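Local coordinates for protein sensor histidine kinase (Rhodopseudomonas palustris, PDB 3VA9) that probably senses signals through this CHASE3-type sensor domain and passes them on by ATP-dependent phosphorylation of a protein histidine, at residues A56-R68 with I81-A93. Sequence-based numbering, arbitrary orientation.
Sequences ARDALAARLDGLR and IDELRLLTDMRMA
The R85 guanidinium carries L64 CB on one face, 3.6 Å above its plane and offset toward the rim, while D65 OD1 and D89 OD1 lie at its edge, in plane. From R85 NH1 to D65 OD1 is 2.8 Å with an N-H...O angle of 166°, nearly along the C-O axis of the carboxylate; D89 gives only a long salt bridge to NE, within its own helix. A bend at chi2 (111°) brings the R85 head across L64 to D65. At R68, D82 OD1 sits near the guanidinium edge, tilted from its plane, and is met on its syn side by NH1 at 2.8 Å; the two groups are nearly coplanar, and the bent N-H...O angle (135°) is read with caution because R68 is poorly ordered. On the buried side of this bridge, the I81 and L67 side chains run past each other in opposite directions, I81 CD1 3.5 Å from L67 CG. Farther along, L64 CD2 meets L84 CD2 at 3.7 Å, and L60 CD2 meets M92 CE tip to tip. I27 of helix 18-44 touches L60, L64 and L67. The axes of 56-68 and 81-93 approach to 10.9 Å, antiparallel, joining helices 47-70 and 75-101 of the four-helix bundle. Were R85 shortened to an alanine, D65 would probably lose its cross-helix partner and L64 its guanidinium cover. Buried L60, L64, L67, I81 and L84 thus form an apolar seam, with D65-R85 and R68-D82 tying its exposed margin.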
loop_
_atom_site.group_PDB
_atom_site.type_symbol
_atom_site.label_atom_id
_atom_site.label_comp_id
_atom_site.label_asym_id
_atom_site.label_seq_id
_atom_site.Cartn_x
_atom_site.Cartn_y
_atom_site.Cartn_z
ATOM N N ALA A 56 -1.620 -6.459 7.436
ATOM C CA ALA A 56 -1.788 -5.783 6.158
ATOM C C ALA A 56 -0.428 -5.430 5.535
ATOM O O ALA A 56 -0.220 -5.605 4.336
ATOM C CB ALA A 56 -2.657 -4.532 6.324
ATOM N N ARG A 57 0.498 -4.950 6.354
ATOM C CA ARG A 57 1.854 -4.667 5.882
ATOM C C ARG A 57 2.548 -5.923 5.337
ATOM O O ARG A 57 3.180 -5.890 4.283
ATOM C CB ARG A 57 2.693 -4.056 7.006
ATOM C CG ARG A 57 4.087 -3.644 6.575
ATOM C CD ARG A 57 5.010 -3.560 7.774
ATOM N NE ARG A 57 5.194 -4.875 8.383
ATOM C CZ ARG A 57 5.674 -5.076 9.605
ATOM N NH1 ARG A 57 6.008 -4.039 10.363
ATOM N NH2 ARG A 57 5.811 -6.312 10.073
ATOM N N ASP A 58 2.433 -7.029 6.060
ATOM C CA ASP A 58 3.021 -8.289 5.606
ATOM C C ASP A 58 2.337 -8.792 4.326
ATOM O O ASP A 58 2.997 -9.260 3.395
ATOM C CB ASP A 58 2.934 -9.351 6.706
ATOM C CG ASP A 58 3.846 -9.050 7.891
ATOM O OD1 ASP A 58 4.775 -8.234 7.739
ATOM O OD2 ASP A 58 3.644 -9.638 8.975
ATOM N N ALA A 59 1.011 -8.677 4.283
ATOM C CA ALA A 59 0.237 -9.134 3.136
ATOM C C ALA A 59 0.550 -8.296 1.895
ATOM O O ALA A 59 0.652 -8.816 0.782
ATOM C CB ALA A 59 -1.260 -9.109 3.455
ATOM N N LEU A 60 0.720 -6.997 2.094
ATOM C CA LEU A 60 1.106 -6.107 1.004
ATOM C C LEU A 60 2.427 -6.542 0.373
ATOM O O LEU A 60 2.533 -6.680 -0.850
ATOM C CB LEU A 60 1.225 -4.675 1.516
ATOM C CG LEU A 60 1.635 -3.572 0.535
ATOM C CD1 LEU A 60 0.754 -3.545 -0.704
ATOM C CD2 LEU A 60 1.620 -2.212 1.237
ATOM N N ALA A 61 3.437 -6.739 1.213
ATOM C CA ALA A 61 4.741 -7.178 0.736
ATOM C C ALA A 61 4.604 -8.483 -0.062
ATOM O O ALA A 61 5.114 -8.588 -1.177
ATOM C CB ALA A 61 5.712 -7.346 1.906
ATOM N N ALA A 62 3.889 -9.456 0.500
ATOM C CA ALA A 62 3.693 -10.747 -0.165
ATOM C C ALA A 62 2.932 -10.612 -1.486
ATOM O O ALA A 62 3.277 -11.257 -2.472
ATOM C CB ALA A 62 2.989 -11.723 0.759
ATOM N N ARG A 63 1.905 -9.768 -1.504
ATOM C CA ARG A 63 1.119 -9.545 -2.718
ATOM C C ARG A 63 1.894 -8.785 -3.790
ATOM O O ARG A 63 1.717 -9.038 -4.984
ATOM C CB ARG A 63 -0.188 -8.830 -2.383
ATOM C CG ARG A 63 -1.130 -9.702 -1.588
ATOM C CD ARG A 63 -2.308 -8.938 -1.029
ATOM N NE ARG A 63 -3.054 -9.773 -0.086
ATOM C CZ ARG A 63 -4.095 -9.356 0.626
ATOM N NH1 ARG A 63 -4.529 -8.108 0.513
ATOM N NH2 ARG A 63 -4.699 -10.192 1.456
ATOM N N LEU A 64 2.749 -7.856 -3.365
ATOM C CA LEU A 64 3.642 -7.171 -4.294
ATOM C C LEU A 64 4.664 -8.138 -4.899
ATOM O O LEU A 64 4.920 -8.090 -6.102
ATOM C CB LEU A 64 4.353 -5.989 -3.621
ATOM C CG LEU A 64 3.474 -4.761 -3.337
ATOM C CD1 LEU A 64 4.084 -3.858 -2.277
ATOM C CD2 LEU A 64 3.171 -3.981 -4.610
ATOM N N ASP A 65 5.249 -9.000 -4.062
ATOM C CA ASP A 65 6.225 -9.999 -4.527
ATOM C C ASP A 65 5.598 -10.912 -5.590
ATOM O O ASP A 65 6.232 -11.255 -6.588
ATOM C CB ASP A 65 6.726 -10.881 -3.373
ATOM C CG ASP A 65 7.506 -10.115 -2.316
ATOM O OD1 ASP A 65 8.016 -9.006 -2.600
ATOM O OD2 ASP A 65 7.622 -10.652 -1.187
ATOM N N GLY A 66 4.352 -11.309 -5.352
ATOM C CA GLY A 66 3.636 -12.210 -6.239
ATOM C C GLY A 66 3.113 -11.575 -7.514
ATOM O O GLY A 66 3.108 -12.202 -8.569
ATOM N N LEU A 67 2.647 -10.335 -7.418
ATOM C CA LEU A 67 2.216 -9.605 -8.598
ATOM C C LEU A 67 3.405 -9.490 -9.530
ATOM O O LEU A 67 3.281 -9.642 -10.746
ATOM C CB LEU A 67 1.730 -8.210 -8.211
ATOM C CG LEU A 67 1.438 -7.237 -9.353
ATOM C CD1 LEU A 67 0.247 -7.711 -10.178
ATOM C CD2 LEU A 67 1.198 -5.839 -8.805
ATOM N N ARG A 68 4.566 -9.232 -8.940
ATOM C CA ARG A 68 5.797 -9.076 -9.700
ATOM C C ARG A 68 6.138 -10.361 -10.446
ATOM O O ARG A 68 6.755 -10.328 -11.512
ATOM C CB ARG A 68 6.949 -8.672 -8.782
ATOM C CG ARG A 68 8.293 -8.603 -9.494
ATOM C CD ARG A 68 9.418 -8.213 -8.554
ATOM N NE ARG A 68 10.689 -8.088 -9.264
ATOM C CZ ARG A 68 11.109 -6.976 -9.863
ATOM N NH1 ARG A 68 10.356 -5.887 -9.839
ATOM N NH2 ARG A 68 12.278 -6.956 -10.489
ATOM N N ILE A 81 5.330 -1.714 -11.747
ATOM C CA ILE A 81 5.281 -2.332 -10.435
ATOM C C ILE A 81 6.447 -1.830 -9.575
ATOM O O ILE A 81 6.275 -1.543 -8.385
ATOM C CB ILE A 81 5.241 -3.874 -10.515
ATOM C CG1 ILE A 81 4.531 -4.446 -9.288
ATOM C CG2 ILE A 81 6.627 -4.455 -10.631
ATOM C CD1 ILE A 81 4.650 -5.940 -9.170
ATOM N N ASP A 82 7.623 -1.691 -10.185
ATOM C CA ASP A 82 8.758 -1.093 -9.494
ATOM C C ASP A 82 8.353 0.252 -8.921
ATOM O O ASP A 82 8.618 0.551 -7.757
ATOM C CB ASP A 82 9.939 -0.903 -10.441
ATOM C CG ASP A 82 10.674 -2.187 -10.712
ATOM O OD1 ASP A 82 10.498 -3.140 -9.925
ATOM O OD2 ASP A 82 11.431 -2.239 -11.709
ATOM N N GLU A 83 7.699 1.057 -9.752
ATOM C CA GLU A 83 7.255 2.388 -9.348
ATOM C C GLU A 83 6.243 2.359 -8.201
ATOM O O GLU A 83 6.406 3.078 -7.211
ATOM C CB GLU A 83 6.726 3.159 -10.562
ATOM C CG GLU A 83 7.851 3.581 -11.505
ATOM C CD GLU A 83 7.452 3.593 -12.974
ATOM O OE1 GLU A 83 6.240 3.644 -13.279
ATOM O OE2 GLU A 83 8.367 3.557 -13.826
ATOM N N LEU A 84 5.214 1.522 -8.328
ATOM C CA LEU A 84 4.240 1.336 -7.249
ATOM C C LEU A 84 4.953 0.979 -5.938
ATOM O O LEU A 84 4.683 1.563 -4.887
ATOM C CB LEU A 84 3.240 0.231 -7.605
ATOM C CG LEU A 84 2.288 -0.170 -6.472
ATOM C CD1 LEU A 84 1.334 0.967 -6.157
ATOM C CD2 LEU A 84 1.511 -1.440 -6.811
ATOM N N ARG A 85 5.877 0.026 -6.026
ATOM C CA ARG A 85 6.612 -0.471 -4.865
ATOM C C ARG A 85 7.410 0.608 -4.148
ATOM O O ARG A 85 7.472 0.627 -2.916
ATOM C CB ARG A 85 7.564 -1.589 -5.284
ATOM C CG ARG A 85 8.290 -2.202 -4.113
ATOM C CD ARG A 85 7.792 -3.612 -3.884
ATOM N NE ARG A 85 7.924 -4.039 -2.496
ATOM C CZ ARG A 85 8.042 -5.311 -2.132
ATOM N NH1 ARG A 85 8.063 -6.263 -3.059
ATOM N NH2 ARG A 85 8.145 -5.629 -0.849
ATOM N N LEU A 86 8.042 1.489 -4.921
ATOM C CA LEU A 86 8.710 2.651 -4.356
ATOM C C LEU A 86 7.718 3.452 -3.522
ATOM O O LEU A 86 8.002 3.832 -2.381
ATOM C CB LEU A 86 9.296 3.541 -5.464
ATOM C CG LEU A 86 9.922 4.878 -5.018
ATOM C CD1 LEU A 86 11.055 4.643 -4.024
ATOM C CD2 LEU A 86 10.427 5.689 -6.208
ATOM N N LEU A 87 6.554 3.709 -4.111
ATOM C CA LEU A 87 5.517 4.511 -3.468
ATOM C C LEU A 87 4.975 3.810 -2.223
ATOM O O LEU A 87 4.789 4.443 -1.188
ATOM C CB LEU A 87 4.381 4.815 -4.458
ATOM C CG LEU A 87 4.693 5.766 -5.631
ATOM C CD1 LEU A 87 3.578 5.774 -6.674
ATOM C CD2 LEU A 87 4.974 7.185 -5.152
ATOM N N THR A 88 4.733 2.503 -2.313
ATOM C CA THR A 88 4.203 1.766 -1.161
ATOM C C THR A 88 5.246 1.621 -0.043
ATOM O O THR A 88 4.896 1.644 1.131
ATOM C CB THR A 88 3.583 0.388 -1.543
ATOM O OG1 THR A 88 4.580 -0.462 -2.116
ATOM C CG2 THR A 88 2.454 0.560 -2.538
ATOM N N ASP A 89 6.525 1.488 -0.408
ATOM C CA ASP A 89 7.601 1.492 0.587
ATOM C C ASP A 89 7.696 2.826 1.360
ATOM O O ASP A 89 7.850 2.840 2.583
ATOM C CB ASP A 89 8.959 1.145 -0.055
ATOM C CG ASP A 89 9.181 -0.367 -0.223
ATOM O OD1 ASP A 89 8.247 -1.168 0.017
ATOM O OD2 ASP A 89 10.306 -0.756 -0.603
ATOM N N MET A 90 7.607 3.946 0.652
ATOM C CA MET A 90 7.605 5.245 1.321
ATOM C C MET A 90 6.370 5.405 2.220
ATOM O O MET A 90 6.461 5.942 3.312
ATOM C CB MET A 90 7.668 6.384 0.300
ATOM C CG MET A 90 8.884 6.336 -0.630
ATOM S SD MET A 90 8.791 7.565 -1.959
ATOM C CE MET A 90 8.682 9.056 -0.984
ATOM N N ARG A 91 5.219 4.941 1.750
ATOM C CA ARG A 91 3.978 5.058 2.514
ATOM C C ARG A 91 4.031 4.199 3.776
ATOM O O ARG A 91 3.718 4.670 4.872
ATOM C CB ARG A 91 2.766 4.673 1.656
ATOM C CG ARG A 91 1.421 4.840 2.374
ATOM C CD ARG A 91 1.311 6.226 3.036
ATOM N NE ARG A 91 -0.037 6.488 3.542
ATOM C CZ ARG A 91 -0.337 7.411 4.448
ATOM N NH1 ARG A 91 0.616 8.177 4.956
ATOM N NH2 ARG A 91 -1.596 7.572 4.846
ATOM N N MET A 92 4.437 2.942 3.622
ATOM C CA MET A 92 4.608 2.056 4.778
ATOM C C MET A 92 5.591 2.600 5.815
ATOM O O MET A 92 5.385 2.435 7.009
ATOM C CB MET A 92 5.022 0.646 4.342
ATOM C CG MET A 92 3.931 -0.108 3.570
ATOM S SD MET A 92 2.353 -0.260 4.455
ATOM C CE MET A 92 1.309 0.819 3.475
ATOM N N ALA A 93 6.656 3.255 5.364
ATOM C CA ALA A 93 7.611 3.853 6.293
ATOM C C ALA A 93 6.955 4.994 7.053
ATOM O O ALA A 93 7.239 5.207 8.223
ATOM C CB ALA A 93 8.867 4.343 5.563
#